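Local coordinates for protein lysyl oxidase (Pichia pastoris, PDB 1N9E) that catalyses the oxidative deamination of peptidyl lysine, and probably of other primary amines, to aldehydes, using copper and a topaquinone cofactor, at residues Asp414-Ala419 with Asn468-Ser473; Arg546-Val551 with Ile572-Leu577; Glu578-Asn583 with Glu677-Glu682. All coordinates share one frame; numbering follows the deposited sequence.

Contact 1. Residues Asp414-Ala419 with Asn468-Ser473; sequences DCPATA and NVRFIS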
ATOM      1  N   ASP A 414       1.187  16.702  12.548  1.00 11.61           N
ATOM      2  CA  ASP A 414       2.180  15.799  11.985  1.00 10.50           C
ATOM      3  C   ASP A 414       2.117  14.415  12.636  1.00 13.53           C
ATOM      4  O   ASP A 414       2.502  13.405  12.040  1.00 12.10           O
ATOM      5  CB  ASP A 414       3.578  16.366  12.205  1.00 10.54           C
ATOM      6  CG  ASP A 414       3.932  17.459  11.226  1.00 13.17           C
ATOM      7  OD1 ASP A 414       3.365  17.504  10.116  1.00 11.26           O
ATOM      8  OD2 ASP A 414       4.788  18.326  11.500  1.00 11.08           O
ATOM      9  N   CYS A 415       1.637  14.388  13.869  1.00 13.85           N
ATOM     10  CA  CYS A 415       1.402  13.150  14.592  1.00 11.58           C
ATOM     11  C   CYS A 415       0.106  13.355  15.375  1.00 12.19           C
ATOM     12  O   CYS A 415      -0.239  14.493  15.737  1.00 12.63           O
ATOM     13  CB  CYS A 415       2.536  12.877  15.589  1.00 15.39           C
ATOM     14  SG  CYS A 415       4.235  12.720  14.931  1.00 16.21           S
ATOM     15  N   PRO A 416      -0.624  12.283  15.650  1.00 11.62           N
ATOM     16  CA  PRO A 416      -1.839  12.400  16.467  1.00 12.17           C
ATOM     17  C   PRO A 416      -1.546  13.010  17.854  1.00 11.39           C
ATOM     18  O   PRO A 416      -0.422  12.937  18.366  1.00 13.09           O
ATOM     19  CB  PRO A 416      -2.316  10.949  16.595  1.00 12.85           C
ATOM     20  CG  PRO A 416      -1.712  10.243  15.401  1.00 15.84           C
ATOM     21  CD  PRO A 416      -0.371  10.898  15.215  1.00 11.76           C
ATOM     22  N   ALA A 417      -2.568  13.611  18.459  1.00 12.71           N
ATOM     23  CA  ALA A 417      -2.450  14.238  19.788  1.00 13.56           C
ATOM     24  C   ALA A 417      -1.985  13.274  20.893  1.00 14.54           C
ATOM     25  O   ALA A 417      -1.470  13.712  21.920  1.00 14.75           O
ATOM     26  CB  ALA A 417      -3.772  14.874  20.174  1.00 13.75           C
ATOM     27  N   THR A 418      -2.159  11.969  20.687  1.00 12.66           N
ATOM     28  CA  THR A 418      -1.736  10.987  21.691  1.00 11.17           C
ATOM     29  C   THR A 418      -0.252  10.620  21.581  1.00 12.15           C
ATOM     30  O   THR A 418       0.230   9.771  22.333  1.00 12.30           O
ATOM     31  CB  THR A 418      -2.520   9.665  21.507  1.00 13.71           C
ATOM     32  OG1 THR A 418      -2.404   9.250  20.141  1.00 13.81           O
ATOM     33  CG2 THR A 418      -4.027   9.853  21.719  1.00 12.67           C
ATOM     34  N   ALA A 419       0.479  11.238  20.655  1.00 11.73           N
ATOM     35  CA  ALA A 419       1.891  10.914  20.520  1.00 10.48           C
ATOM     36  C   ALA A 419       2.725  11.426  21.677  1.00 12.30           C
ATOM     37  O   ALA A 419       2.372  12.410  22.344  1.00 13.44           O
ATOM     38  CB  ALA A 419       2.467  11.470  19.175  1.00 12.81           C
ATOM     39  N   ASN A 468       3.767   3.223  16.164  1.00  8.14           N
ATOM     40  CA  ASN A 468       4.266   4.025  15.043  1.00  9.31           C
ATOM     41  C   ASN A 468       5.338   4.981  15.515  1.00 11.28           C
ATOM     42  O   ASN A 468       5.153   5.664  16.524  1.00  9.95           O
ATOM     43  CB  ASN A 468       3.123   4.820  14.460  1.00 10.34           C
ATOM     44  CG  ASN A 468       2.071   3.931  13.859  1.00 10.66           C
ATOM     45  OD1 ASN A 468       2.124   3.639  12.674  1.00 11.63           O
ATOM     46  ND2 ASN A 468       1.107   3.488  14.677  1.00  8.85           N
ATOM     47  N   VAL A 469       6.452   5.020  14.788  1.00  9.33           N
ATOM     48  CA  VAL A 469       7.540   5.939  15.071  1.00 10.20           C
ATOM     49  C   VAL A 469       7.677   6.771  13.800  1.00 10.49           C
ATOM     50  O   VAL A 469       7.875   6.222  12.713  1.00 11.37           O
ATOM     51  CB  VAL A 469       8.872   5.197  15.313  1.00  9.08           C
ATOM     52  CG1 VAL A 469       9.979   6.201  15.700  1.00 12.63           C
ATOM     53  CG2 VAL A 469       8.697   4.149  16.456  1.00 16.91           C
ATOM     54  N   ARG A 470       7.567   8.085  13.933  1.00  9.38           N
ATOM     55  CA  ARG A 470       7.656   8.979  12.771  1.00  9.44           C
ATOM     56  C   ARG A 470       8.644  10.108  12.977  1.00 10.68           C
ATOM     57  O   ARG A 470       8.802  10.624  14.091  1.00 11.34           O
ATOM     58  CB  ARG A 470       6.274   9.611  12.473  1.00 10.04           C
ATOM     59  CG  ARG A 470       6.294  10.898  11.616  1.00 10.57           C
ATOM     60  CD  ARG A 470       4.895  11.445  11.178  1.00 12.39           C
ATOM     61  NE  ARG A 470       4.183  10.441  10.393  1.00 11.00           N
ATOM     62  CZ  ARG A 470       2.927  10.060  10.609  1.00 10.18           C
ATOM     63  NH1 ARG A 470       2.229  10.607  11.601  1.00 10.78           N
ATOM     64  NH2 ARG A 470       2.378   9.131   9.835  1.00 12.58           N
ATOM     65  N   PHE A 471       9.320  10.495  11.901  1.00 10.68           N
ATOM     66  CA  PHE A 471       9.908  11.831  11.891  1.00  9.99           C
ATOM     67  C   PHE A 471       9.714  12.396  10.502  1.00  9.14           C
ATOM     68  O   PHE A 471       9.483  11.644   9.558  1.00 10.63           O
ATOM     69  CB  PHE A 471      11.361  11.940  12.398  1.00 11.86           C
ATOM     70  CG  PHE A 471      12.412  11.565  11.384  1.00 11.55           C
ATOM     71  CD1 PHE A 471      12.649  10.239  11.083  1.00 13.99           C
ATOM     72  CD2 PHE A 471      13.156  12.547  10.743  1.00 13.12           C
ATOM     73  CE1 PHE A 471      13.625   9.878  10.144  1.00 16.44           C
ATOM     74  CE2 PHE A 471      14.152  12.205   9.788  1.00 11.85           C
ATOM     75  CZ  PHE A 471      14.379  10.863   9.497  1.00 10.27           C
ATOM     76  N   ILE A 472       9.801  13.713  10.384  1.00  8.85           N
ATOM     77  CA  ILE A 472       9.580  14.387   9.108  1.00  9.63           C
ATOM     78  C   ILE A 472      10.776  15.277   8.853  1.00 10.22           C
ATOM     79  O   ILE A 472      11.158  16.097   9.707  1.00 12.47           O
ATOM     80  CB  ILE A 472       8.321  15.219   9.182  1.00  9.64           C
ATOM     81  CG1 ILE A 472       7.110  14.291   9.275  1.00 11.50           C
ATOM     82  CG2 ILE A 472       8.210  16.106   7.953  1.00 10.58           C
ATOM     83  CD1 ILE A 472       5.766  15.045   9.399  1.00  9.83           C
ATOM     84  N   SER A 473      11.375  15.116   7.682  1.00 10.00           N
ATOM     85  CA  SER A 473      12.527  15.928   7.352  1.00 10.04           C
ATOM     86  C   SER A 473      12.158  16.849   6.202  1.00 10.84           C
ATOM     87  O   SER A 473      11.939  16.381   5.068  1.00  9.88           O
ATOM     88  CB  SER A 473      13.706  15.022   6.953  1.00 10.44           C
ATOM     89  OG  SER A 473      14.876  15.785   6.666  1.00 12.20           O
TER
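R470 reaches from strand 458-473 to the loop at D414 and C415, and these residues, with I472, form the close-packed half of the contact. Its NH1 lies 2.8 Å from D414 O, but the bond is weak, bent to 128° at the hydrogen. The aliphatic CD of R470 passes 3.2 Å from D414 O and 4.0 Å from C415 SG. The chain is extended as far as CD and then folds at chi3 (-59°), which swings NH1 toward D414 O, with C415 CA at the guanidinium edge. Two residues along the strand, the I472 methyl CD1 rests against the carboxylate of D414, 3.5 Å from OD1. C415 is itself fixed by a disulfide to C440, the residue that R470 pairs with on strand 431-445. The other half is looser. P416 only brushes NH1 with its CD, 4.5 Å away, and from there the loop leaves the strand in a type I turn, P416-A419, closed by a hydrogen bond from A419 N to P416 O; its residues are partly exposed. Other partners share the polar groups: N481 accepts from R470 NE, V410 N donates to D414 OD2, and the second subunit supplies D447 O for R470 NH1 and R452 for D414 OD1. The buried arginine and aspartate thus probably share their charges among several partners, linking loop, strand and dimer interface.

Contact 2. Residues Arg546-Val551 with Ile572-Leu577; sequences RASKYV and IAREVL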
ATOM      1  N   ARG A 546      20.524 -17.545   5.788  1.00 13.39           N
ATOM      2  CA  ARG A 546      20.537 -17.840   4.356  1.00 12.82           C
ATOM      3  C   ARG A 546      19.454 -16.959   3.771  1.00 13.83           C
ATOM      4  O   ARG A 546      18.522 -16.566   4.497  1.00 16.26           O
ATOM      5  CB  ARG A 546      20.134 -19.285   4.004  1.00 15.31           C
ATOM      6  CG  ARG A 546      20.986 -20.395   4.520  1.00 20.03           C
ATOM      7  CD  ARG A 546      20.852 -21.746   3.734  1.00 24.37           C
ATOM      8  NE  ARG A 546      21.940 -22.506   4.303  1.00 35.37           N
ATOM      9  CZ  ARG A 546      21.836 -23.129   5.447  1.00 27.15           C
ATOM     10  NH1 ARG A 546      20.688 -23.074   6.097  1.00 26.79           N
ATOM     11  NH2 ARG A 546      22.860 -23.807   5.940  1.00 36.19           N
ATOM     12  N   ALA A 547      19.565 -16.648   2.484  1.00 12.68           N
ATOM     13  CA  ALA A 547      18.542 -15.870   1.816  1.00 12.44           C
ATOM     14  C   ALA A 547      18.034 -16.818   0.743  1.00 14.79           C
ATOM     15  O   ALA A 547      18.821 -17.515   0.077  1.00 16.25           O
ATOM     16  CB  ALA A 547      19.134 -14.641   1.199  1.00 13.22           C
ATOM     17  N   SER A 548      16.723 -16.854   0.572  1.00 11.08           N
ATOM     18  CA  SER A 548      16.133 -17.766  -0.386  1.00 11.53           C
ATOM     19  C   SER A 548      14.951 -17.096  -1.054  1.00 13.60           C
ATOM     20  O   SER A 548      14.465 -16.052  -0.590  1.00 13.46           O
ATOM     21  CB  SER A 548      15.660 -19.030   0.333  1.00 12.51           C
ATOM     22  OG  SER A 548      14.540 -18.718   1.154  1.00 13.28           O
ATOM     23  N   LYS A 549      14.484 -17.682  -2.144  1.00 12.56           N
ATOM     24  CA  LYS A 549      13.244 -17.178  -2.738  1.00 16.71           C
ATOM     25  C   LYS A 549      12.387 -18.370  -3.075  1.00 15.22           C
ATOM     26  O   LYS A 549      12.899 -19.384  -3.549  1.00 15.51           O
ATOM     27  CB  LYS A 549      13.467 -16.265  -3.938  1.00 17.75           C
ATOM     28  CG  LYS A 549      14.272 -16.790  -5.061  1.00 27.36           C
ATOM     29  CD  LYS A 549      14.293 -15.729  -6.157  1.00 30.32           C
ATOM     30  CE  LYS A 549      15.425 -15.989  -7.111  1.00 41.61           C
ATOM     31  NZ  LYS A 549      15.500 -17.428  -7.464  1.00 37.87           N
ATOM     32  N   TYR A 550      11.093 -18.261  -2.820  1.00 13.36           N
ATOM     33  CA  TYR A 550      10.165 -19.239  -3.370  1.00 12.24           C
ATOM     34  C   TYR A 550       9.713 -18.677  -4.710  1.00 12.90           C
ATOM     35  O   TYR A 550       9.009 -17.659  -4.753  1.00 14.26           O
ATOM     36  CB  TYR A 550       8.961 -19.492  -2.452  1.00 10.00           C
ATOM     37  CG  TYR A 550       9.332 -20.438  -1.336  1.00 13.78           C
ATOM     38  CD1 TYR A 550       9.842 -19.951  -0.148  1.00 16.14           C
ATOM     39  CD2 TYR A 550       9.181 -21.811  -1.476  1.00 17.12           C
ATOM     40  CE1 TYR A 550      10.199 -20.821   0.900  1.00 20.44           C
ATOM     41  CE2 TYR A 550       9.529 -22.679  -0.445  1.00 13.53           C
ATOM     42  CZ  TYR A 550      10.035 -22.168   0.736  1.00 15.68           C
ATOM     43  OH  TYR A 550      10.389 -23.013   1.774  1.00 17.46           O
ATOM     44  N   VAL A 551      10.112 -19.333  -5.794  1.00 10.40           N
ATOM     45  CA  VAL A 551       9.760 -18.907  -7.137  1.00 10.99           C
ATOM     46  C   VAL A 551       8.451 -19.576  -7.534  1.00 11.74           C
ATOM     47  O   VAL A 551       8.287 -20.794  -7.373  1.00 12.80           O
ATOM     48  CB  VAL A 551      10.865 -19.301  -8.148  1.00 14.17           C
ATOM     49  CG1 VAL A 551      10.468 -18.935  -9.569  1.00 14.71           C
ATOM     50  CG2 VAL A 551      12.197 -18.632  -7.758  1.00 14.64           C
ATOM     51  N   ILE A 572       5.606 -23.997  -6.617  1.00 10.46           N
ATOM     52  CA  ILE A 572       6.661 -23.201  -6.007  1.00 10.81           C
ATOM     53  C   ILE A 572       7.964 -24.004  -5.998  1.00 11.99           C
ATOM     54  O   ILE A 572       7.954 -25.245  -5.954  1.00 13.73           O
ATOM     55  CB  ILE A 572       6.301 -22.850  -4.540  1.00 14.33           C
ATOM     56  CG1 ILE A 572       5.787 -24.107  -3.810  1.00 14.99           C
ATOM     57  CG2 ILE A 572       5.248 -21.746  -4.514  1.00 12.60           C
ATOM     58  CD1 ILE A 572       6.050 -24.129  -2.327  1.00 17.67           C
ATOM     59  N   ALA A 573       9.092 -23.304  -6.039  1.00  9.63           N
ATOM     60  CA  ALA A 573      10.374 -23.964  -5.883  1.00 12.42           C
ATOM     61  C   ALA A 573      11.255 -23.045  -5.067  1.00 12.50           C
ATOM     62  O   ALA A 573      11.391 -21.873  -5.395  1.00 13.32           O
ATOM     63  CB  ALA A 573      11.012 -24.244  -7.233  1.00 15.46           C
ATOM     64  N   ARG A 574      11.842 -23.583  -4.007  1.00 13.73           N
ATOM     65  CA  ARG A 574      12.771 -22.810  -3.210  1.00 14.16           C
ATOM     66  C   ARG A 574      14.167 -22.769  -3.835  1.00 14.57           C
ATOM     67  O   ARG A 574      14.750 -23.813  -4.156  1.00 13.57           O
ATOM     68  CB  ARG A 574      12.865 -23.394  -1.792  1.00 14.66           C
ATOM     69  CG  ARG A 574      13.921 -22.740  -0.903  1.00 12.80           C
ATOM     70  CD  ARG A 574      13.857 -23.234   0.512  1.00 13.33           C
ATOM     71  NE  ARG A 574      14.927 -22.873   1.442  1.00 14.32           N
ATOM     72  CZ  ARG A 574      16.108 -23.486   1.520  1.00 12.89           C
ATOM     73  NH1 ARG A 574      16.394 -24.505   0.707  1.00 13.86           N
ATOM     74  NH2 ARG A 574      17.014 -23.086   2.408  1.00 12.23           N
ATOM     75  N   GLU A 575      14.700 -21.563  -4.002  1.00 13.56           N
ATOM     76  CA  GLU A 575      16.051 -21.393  -4.532  1.00 13.41           C
ATOM     77  C   GLU A 575      16.861 -20.656  -3.488  1.00 15.02           C
ATOM     78  O   GLU A 575      16.422 -19.626  -2.972  1.00 15.29           O
ATOM     79  CB  GLU A 575      16.028 -20.588  -5.841  1.00 18.84           C
ATOM     80  CG  GLU A 575      15.133 -21.197  -6.913  1.00 20.18           C
ATOM     81  CD  GLU A 575      15.199 -20.474  -8.257  1.00 30.95           C
ATOM     82  OE1 GLU A 575      15.646 -19.305  -8.305  1.00 27.65           O
ATOM     83  OE2 GLU A 575      14.799 -21.083  -9.270  1.00 32.43           O
ATOM     84  N   VAL A 576      18.043 -21.171  -3.167  1.00 14.83           N
ATOM     85  CA  VAL A 576      18.917 -20.487  -2.235  1.00 14.01           C
ATOM     86  C   VAL A 576      19.768 -19.477  -3.000  1.00 13.25           C
ATOM     87  O   VAL A 576      20.298 -19.801  -4.072  1.00 16.60           O
ATOM     88  CB  VAL A 576      19.846 -21.485  -1.498  1.00 14.23           C
ATOM     89  CG1 VAL A 576      20.845 -20.739  -0.631  1.00 13.39           C
ATOM     90  CG2 VAL A 576      19.029 -22.470  -0.659  1.00 16.88           C
ATOM     91  N   LEU A 577      19.903 -18.259  -2.470  1.00 12.93           N
ATOM     92  CA  LEU A 577      20.738 -17.221  -3.089  1.00 13.80           C
ATOM     93  C   LEU A 577      22.118 -17.503  -2.521  1.00 16.11           C
ATOM     94  O   LEU A 577      22.423 -17.138  -1.400  1.00 15.87           O
ATOM     95  CB  LEU A 577      20.228 -15.839  -2.684  1.00 16.29           C
ATOM     96  CG  LEU A 577      18.817 -15.580  -3.223  1.00 21.97           C
ATOM     97  CD1 LEU A 577      18.118 -14.431  -2.533  1.00 21.81           C
ATOM     98  CD2 LEU A 577      18.878 -15.336  -4.722  1.00 33.34           C
TER
HETATM   99  O   HOH W   1      21.960 -17.635   1.256  1.00 18.15           O
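K549 and E575 form one hydrogen-bonded pair, V551 and A573 another, in the antiparallel ladder between strands 544-558 and 566-576, a beta hairpin of the enzyme domain. The segment axes run 4.4 Å apart at their closest. K549 N donates to E575 O and E575 N to K549 O, both at 2.9 Å, and L577 N continues the ladder by bonding to A547 O. Beyond this bond a water accepts from A547 N and donates to L577 O. On the face carrying Y550 and R574, the arginine chain is extended from CG to NE and lies across the tyrosine: CB sits over the ring in a CH-pi contact, 4.1 Å from its centroid, and CD continues to within 3.7 Å of Y550 OH. The guanidinium is carried past the ring to a salt bridge with E598, whose other oxygen accepts from S548 OG. I572 CD1 touches Y550 CD2 at 4.0 Å. The opposite face pairs K549 with E575, but their charged atoms are modelled too close to be trusted. With 544-558 also paired to 593-599 and I572 bonded through its backbone to the second subunit, this is a beta hairpin at the dimer interface.

Contact 3. Residues Glu578-Asn583 with Glu677-Glu682; sequences EKEDFN and ESLDGE. With CA (calcium ion), chain O.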
ATOM      1  N   GLU A 578      22.958 -18.163  -3.315  1.00 14.69           N
ATOM      2  CA  GLU A 578      24.208 -18.702  -2.780  1.00 17.40           C
ATOM      3  C   GLU A 578      25.339 -17.714  -2.554  1.00 15.62           C
ATOM      4  O   GLU A 578      26.132 -17.876  -1.616  1.00 16.42           O
ATOM      5  CB  GLU A 578      24.727 -19.792  -3.732  1.00 16.70           C
ATOM      6  CG  GLU A 578      23.826 -21.007  -3.838  1.00 22.89           C
ATOM      7  CD  GLU A 578      23.841 -21.879  -2.600  1.00 21.69           C
ATOM      8  OE1 GLU A 578      24.622 -21.601  -1.657  1.00 22.21           O
ATOM      9  OE2 GLU A 578      23.060 -22.858  -2.573  1.00 21.46           O
ATOM     10  N   LYS A 579      25.412 -16.705  -3.410  1.00 17.48           N
ATOM     11  CA  LYS A 579      26.506 -15.745  -3.361  1.00 15.27           C
ATOM     12  C   LYS A 579      25.998 -14.354  -3.661  1.00 16.32           C
ATOM     13  O   LYS A 579      24.928 -14.196  -4.222  1.00 16.83           O
ATOM     14  CB  LYS A 579      27.567 -16.073  -4.416  1.00 14.28           C
ATOM     15  CG  LYS A 579      28.439 -17.281  -4.090  1.00 24.72           C
ATOM     16  CD  LYS A 579      27.872 -18.557  -4.685  1.00 24.49           C
ATOM     17  CE  LYS A 579      28.820 -19.742  -4.480  1.00 39.95           C
ATOM     18  NZ  LYS A 579      28.249 -21.041  -4.958  1.00 41.25           N
ATOM     19  N   GLU A 580      26.785 -13.350  -3.284  1.00 13.69           N
ATOM     20  CA  GLU A 580      26.443 -11.973  -3.622  1.00 14.75           C
ATOM     21  C   GLU A 580      26.317 -11.851  -5.146  1.00 16.43           C
ATOM     22  O   GLU A 580      27.138 -12.388  -5.908  1.00 15.79           O
ATOM     23  CB  GLU A 580      27.496 -11.001  -3.080  1.00 12.07           C
ATOM     24  CG  GLU A 580      27.540 -10.943  -1.565  1.00 10.88           C
ATOM     25  CD  GLU A 580      28.744 -10.176  -1.053  1.00 13.65           C
ATOM     26  OE1 GLU A 580      29.757 -10.124  -1.785  1.00 13.56           O
ATOM     27  OE2 GLU A 580      28.689  -9.624   0.068  1.00 11.61           O
ATOM     28  N   ASP A 581      25.279 -11.140  -5.580  1.00 13.60           N
ATOM     29  CA  ASP A 581      24.988 -10.983  -6.996  1.00 14.96           C
ATOM     30  C   ASP A 581      25.176  -9.510  -7.334  1.00 15.76           C
ATOM     31  O   ASP A 581      24.461  -8.652  -6.810  1.00 13.65           O
ATOM     32  CB  ASP A 581      23.532 -11.419  -7.260  1.00 16.82           C
ATOM     33  CG  ASP A 581      23.176 -11.486  -8.749  1.00 19.78           C
ATOM     34  OD1 ASP A 581      23.871 -10.864  -9.580  1.00 18.93           O
ATOM     35  OD2 ASP A 581      22.198 -12.148  -9.174  1.00 20.69           O
ATOM     36  N   PHE A 582      26.136  -9.219  -8.206  1.00 13.14           N
ATOM     37  CA  PHE A 582      26.388  -7.851  -8.638  1.00 13.98           C
ATOM     38  C   PHE A 582      25.129  -7.162  -9.178  1.00 11.84           C
ATOM     39  O   PHE A 582      24.989  -5.954  -9.049  1.00 13.09           O
ATOM     40  CB  PHE A 582      27.504  -7.760  -9.697  1.00 13.95           C
ATOM     41  CG  PHE A 582      27.860  -6.339 -10.016  1.00 15.06           C
ATOM     42  CD1 PHE A 582      28.811  -5.654  -9.268  1.00 20.60           C
ATOM     43  CD2 PHE A 582      27.233  -5.683 -11.058  1.00 18.97           C
ATOM     44  CE1 PHE A 582      29.122  -4.318  -9.585  1.00 17.57           C
ATOM     45  CE2 PHE A 582      27.542  -4.367 -11.366  1.00 23.12           C
ATOM     46  CZ  PHE A 582      28.481  -3.695 -10.630  1.00 20.88           C
ATOM     47  N   ASN A 583      24.219  -7.920  -9.783  1.00 12.13           N
ATOM     48  CA  ASN A 583      23.039  -7.308 -10.395  1.00 16.16           C
ATOM     49  C   ASN A 583      21.977  -6.903  -9.379  1.00 15.85           C
ATOM     50  O   ASN A 583      21.009  -6.219  -9.730  1.00 14.42           O
ATOM     51  CB  ASN A 583      22.362  -8.260 -11.409  1.00 15.57           C
ATOM     52  CG  ASN A 583      23.221  -8.537 -12.643  1.00 21.29           C
ATOM     53  OD1 ASN A 583      23.223  -9.652 -13.176  1.00 26.48           O
ATOM     54  ND2 ASN A 583      23.944  -7.534 -13.096  1.00 15.91           N
ATOM     55  N   GLU A 677      30.847 -12.959  -2.570  1.00 12.86           N
ATOM     56  CA  GLU A 677      31.016 -13.750  -1.365  1.00 11.97           C
ATOM     57  C   GLU A 677      29.826 -14.654  -1.112  1.00 16.03           C
ATOM     58  O   GLU A 677      28.689 -14.335  -1.457  1.00 14.35           O
ATOM     59  CB  GLU A 677      31.286 -12.865  -0.155  1.00 13.20           C
ATOM     60  CG  GLU A 677      32.614 -12.131  -0.276  1.00 11.91           C
ATOM     61  CD  GLU A 677      32.860 -11.145   0.846  1.00 22.54           C
ATOM     62  OE1 GLU A 677      31.979 -10.306   1.116  1.00 13.51           O
ATOM     63  OE2 GLU A 677      33.945 -11.204   1.463  1.00 19.29           O
ATOM     64  N   SER A 678      30.099 -15.801  -0.504  1.00 15.51           N
ATOM     65  CA  SER A 678      29.031 -16.701  -0.125  1.00 15.09           C
ATOM     66  C   SER A 678      28.067 -16.025   0.847  1.00 13.88           C
ATOM     67  O   SER A 678      28.488 -15.298   1.744  1.00 15.40           O
ATOM     68  CB  SER A 678      29.619 -17.940   0.567  1.00 15.77           C
ATOM     69  OG  SER A 678      28.585 -18.811   0.997  1.00 16.21           O
ATOM     70  N   LEU A 679      26.770 -16.271   0.660  1.00 14.92           N
ATOM     71  CA  LEU A 679      25.765 -15.834   1.612  1.00 15.36           C
ATOM     72  C   LEU A 679      25.123 -17.056   2.261  1.00 16.57           C
ATOM     73  O   LEU A 679      24.136 -16.941   2.997  1.00 13.57           O
ATOM     74  CB  LEU A 679      24.677 -15.045   0.878  1.00 14.67           C
ATOM     75  CG  LEU A 679      25.143 -13.767   0.195  1.00 17.29           C
ATOM     76  CD1 LEU A 679      24.012 -13.162  -0.634  1.00 15.20           C
ATOM     77  CD2 LEU A 679      25.629 -12.771   1.244  1.00 20.22           C
ATOM     78  N   ASP A 680      25.679 -18.235   1.992  1.00 15.40           N
ATOM     79  CA  ASP A 680      25.044 -19.474   2.425  1.00 18.63           C
ATOM     80  C   ASP A 680      25.503 -19.874   3.825  1.00 17.99           C
ATOM     81  O   ASP A 680      26.493 -20.593   3.969  1.00 20.30           O
ATOM     82  CB  ASP A 680      25.345 -20.556   1.380  1.00 18.81           C
ATOM     83  CG  ASP A 680      24.412 -21.752   1.463  1.00 23.61           C
ATOM     84  OD1 ASP A 680      23.739 -21.932   2.493  1.00 24.40           O
ATOM     85  OD2 ASP A 680      24.298 -22.569   0.527  1.00 30.30           O
ATOM     86  N   GLY A 681      24.773 -19.397   4.839  1.00 15.50           N
ATOM     87  CA  GLY A 681      25.129 -19.595   6.232  1.00 13.20           C
ATOM     88  C   GLY A 681      26.089 -18.487   6.611  1.00 18.03           C
ATOM     89  O   GLY A 681      27.249 -18.736   6.934  1.00 18.69           O
ATOM     90  N   GLU A 682      25.610 -17.247   6.571  1.00 13.74           N
ATOM     91  CA  GLU A 682      26.456 -16.105   6.875  1.00 12.94           C
ATOM     92  C   GLU A 682      25.584 -15.016   7.489  1.00 14.02           C
ATOM     93  O   GLU A 682      24.356 -15.090   7.422  1.00 13.01           O
ATOM     94  CB  GLU A 682      27.108 -15.537   5.605  1.00 14.20           C
ATOM     95  CG  GLU A 682      27.972 -16.468   4.753  1.00 16.38           C
ATOM     96  CD  GLU A 682      29.294 -16.825   5.402  1.00 21.19           C
ATOM     97  OE1 GLU A 682      29.724 -16.127   6.354  1.00 20.63           O
ATOM     98  OE2 GLU A 682      29.888 -17.815   4.934  1.00 27.90           O
TER
HETATM   99 CA    CA O 803      30.892  -8.717  -0.074  1.00 13.13          CA
HETATM  100  O   HOH W   2      28.000 -20.237  -1.401  1.00 26.09           O
HETATM  101  O   HOH W   3      30.178  -7.808   1.931  1.00 13.75           O
HETATM  102  O   HOH W   4      32.749  -7.219   0.486  1.00 12.81           O
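A calcium site ties these two loops together, with E580 from one and E677 from the other gripping the same ion. E580 is bidentate, its OE1 2.5 Å and its OE2 2.4 Å from the calcium, whereas E677 binds through OE1 alone at 2.3 Å. The two side chains run side by side in the same direction, their carboxylate planes turned 48° apart; two waters, D675 and the carbonyl of F673 complete the shell. K646 N donates to E580 OE2, and E677 OE2 forms a salt bridge with K648. The backbone holds the ligands in place. E580 N donates to E677 O at 2.8 Å, and E677 N returns a bond to E580 OE1 at 3.1 Å, approaching from above the carboxylate plane. L679 N reaches E578 O at 2.9 Å, and a water joins that carbonyl to S678 OG. L679 CD2 packs on E580 CG, the two side chains crossing at about a right angle. At the far end E578 folds at chi2 (-72°), which brings its carboxylate alongside that of D680, with OE1 only 2.4 Å from OD2. At that distance one of the two acids probably carries a proton; D680 OD1 forms a salt bridge with R546. With an alanine here in place of E578, D680 OD2 would probably be left without its acid mate, its OD1 still held by R546. The chemistry suggests two acid clusters handled differently: the calcium, with K648 beside E677, probably offsets the charges at its site, while a retained proton is likely to ease the crowding of E578 and D680.

In the fold
All three contacts lie within the copper amine oxidase enzyme domain and follow one another along the chain. Contacts 2 and 3 are touching neighbours, their centres 13 Å apart: the chain runs from hairpin strand 566-576 straight into the calcium-binding loop. Contact 1 stands apart, its centre about 37 Å from that of contact 2 and 38 Å from that of contact 3, on the opposite side of the chain's centre from contact 3. Strand 458-473 leads toward the cofactor residue Y478, and 677-682 leads into strand 682-694, which ends at copper ligand H694. Contacts 1 and 2 both touch the second subunit, which thus meets this domain at two separate places.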